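Local coordinates for protein 2-dehydropantoate 2-reductase (Bacillus subtilis, PDB 3EGO) that probably catalyses the NADPH-dependent reduction of ketopantoate to pantoate, a step in the biosynthesis of pantothenate, at residues 282-285 against 286-290. Sequence-based numbering, arbitrary orientation.
Sequences LEFL and YGSIK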
loop_
_atom_site.group_PDB
_atom_site.type_symbol
_atom_site.label_atom_id
_atom_site.label_comp_id
_atom_site.label_asym_id
_atom_site.label_seq_id
_atom_site.Cartn_x
_atom_site.Cartn_y
_atom_site.Cartn_z
ATOM N N LEU A 282 -8.167 9.394 -3.365
ATOM C CA LEU A 282 -9.066 8.238 -3.447
ATOM C C LEU A 282 -8.696 7.266 -4.577
ATOM O O LEU A 282 -8.825 6.051 -4.444
ATOM C CB LEU A 282 -10.523 8.721 -3.604
ATOM C CG LEU A 282 -11.140 9.359 -2.353
ATOM C CD1 LEU A 282 -12.373 10.149 -2.754
ATOM C CD2 LEU A 282 -11.526 8.290 -1.357
ATOM N N GLU A 283 -8.261 7.786 -5.720
ATOM C CA GLU A 283 -7.978 6.903 -6.834
ATOM C C GLU A 283 -6.720 6.078 -6.519
ATOM O O GLU A 283 -6.618 4.891 -6.869
ATOM C CB GLU A 283 -7.708 7.752 -8.074
ATOM C CG GLU A 283 -7.780 7.008 -9.349
ATOM C CD GLU A 283 -9.138 7.152 -9.955
ATOM O OE1 GLU A 283 -9.908 6.188 -9.845
ATOM O OE2 GLU A 283 -9.434 8.233 -10.521
ATOM N N PHE A 284 -5.744 6.699 -5.888
ATOM C CA PHE A 284 -4.489 5.990 -5.591
ATOM C C PHE A 284 -4.745 4.863 -4.543
ATOM O O PHE A 284 -4.223 3.742 -4.628
ATOM C CB PHE A 284 -3.422 6.954 -5.042
ATOM C CG PHE A 284 -2.080 6.268 -4.811
ATOM C CD1 PHE A 284 -1.198 6.095 -5.874
ATOM C CD2 PHE A 284 -1.766 5.718 -3.580
ATOM C CE1 PHE A 284 0.020 5.429 -5.687
ATOM C CE2 PHE A 284 -0.571 5.046 -3.375
ATOM C CZ PHE A 284 0.312 4.872 -4.431
ATOM N N LEU A 285 -5.544 5.195 -3.540
ATOM C CA LEU A 285 -5.921 4.230 -2.519
ATOM C C LEU A 285 -6.658 3.039 -3.114
ATOM O O LEU A 285 -6.358 1.897 -2.795
ATOM C CB LEU A 285 -6.795 4.937 -1.479
ATOM C CG LEU A 285 -6.084 5.976 -0.608
ATOM C CD1 LEU A 285 -7.095 6.800 0.269
ATOM C CD2 LEU A 285 -5.069 5.294 0.295
ATOM N N TYR A 286 -7.645 3.324 -3.956
ATOM C CA TYR A 286 -8.419 2.317 -4.650
ATOM C C TYR A 286 -7.501 1.435 -5.488
ATOM O O TYR A 286 -7.557 0.213 -5.396
ATOM C CB TYR A 286 -9.481 2.991 -5.531
ATOM C CG TYR A 286 -10.407 2.029 -6.250
ATOM C CD1 TYR A 286 -11.404 1.344 -5.568
ATOM C CD2 TYR A 286 -10.263 1.785 -7.608
ATOM C CE1 TYR A 286 -12.247 0.438 -6.235
ATOM C CE2 TYR A 286 -11.086 0.887 -8.281
ATOM C CZ TYR A 286 -12.079 0.219 -7.582
ATOM O OH TYR A 286 -12.904 -0.668 -8.248
ATOM N N GLY A 287 -6.664 2.040 -6.321
ATOM C CA GLY A 287 -5.773 1.227 -7.157
ATOM C C GLY A 287 -4.870 0.326 -6.304
ATOM O O GLY A 287 -4.658 -0.822 -6.633
ATOM N N SER A 288 -4.364 0.836 -5.187
ATOM C CA SER A 288 -3.436 0.072 -4.353
ATOM C C SER A 288 -4.125 -1.050 -3.610
ATOM O O SER A 288 -3.556 -2.114 -3.420
ATOM C CB SER A 288 -2.760 0.959 -3.297
ATOM O OG SER A 288 -2.073 2.042 -3.889
ATOM N N ILE A 289 -5.322 -0.790 -3.107
ATOM C CA ILE A 289 -6.071 -1.879 -2.439
ATOM C C ILE A 289 -6.504 -2.943 -3.456
ATOM O O ILE A 289 -6.392 -4.161 -3.215
ATOM C CB ILE A 289 -7.340 -1.361 -1.718
ATOM C CG1 ILE A 289 -7.013 -0.297 -0.682
ATOM C CG2 ILE A 289 -8.089 -2.543 -1.110
ATOM C CD1 ILE A 289 -6.004 -0.720 0.299
ATOM N N LYS A 290 -7.039 -2.496 -4.582
ATOM C CA LYS A 290 -7.400 -3.415 -5.670
ATOM C C LYS A 290 -6.232 -4.258 -6.176
ATOM O O LYS A 290 -6.413 -5.434 -6.539
ATOM C CB LYS A 290 -8.009 -2.673 -6.860
ATOM C CG LYS A 290 -9.403 -2.043 -6.572
ATOM C CD LYS A 290 -10.413 -3.095 -6.102
ATOM C CE LYS A 290 -11.002 -3.868 -7.278
ATOM N NZ LYS A 290 -12.258 -4.535 -6.860
#
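Four consecutive i+4 to i backbone bonds, donated by the amides of Tyr286, Gly287, Ser288 and Ile289 to the carbonyls of Leu282, Glu283, Phe284 and Leu285, define regular alpha-helix; Gly287 N to Glu283 O, at 2.9 Å, is nearly straight (168°). Ser288 adds a side-chain bond: its OG donates to Phe284 O at 2.8 Å, while Ser288 N reaches that oxygen at 3.0 Å from the opposite face of the carbonyl plane. With OG turned anti to its own carbonyl carbon (chi1 -57°), the hydroxyl is directed back along the helix, satisfying a buried polar group within the turn. Ser288 OG lies over one face of the Phe284 ring, offset toward the rim, 3.4 Å from Phe284 CE2. Replacing Ser288 by an alanine removes OG, which would probably cost Phe284 O the hydroxyl's share of its grip, the Ser288 amide bond remaining, and leave a small gap over the ring. On another side of the helix, Lys290 CG sits 3.6 Å above the plane of the Tyr286 ring, over its centre, and Lys290 NZ and Tyr286 OH both bind Asp262, by salt bridge and hydrogen bond. Helix 280-291 packs within the C-terminal helical domain: Tyr286 meets helix 261-274, Leu285 lies against helices 174-195 and 206-223, and Phe284 stacks on Phe211 of the second subunit, carrying this helix into the dimer interface.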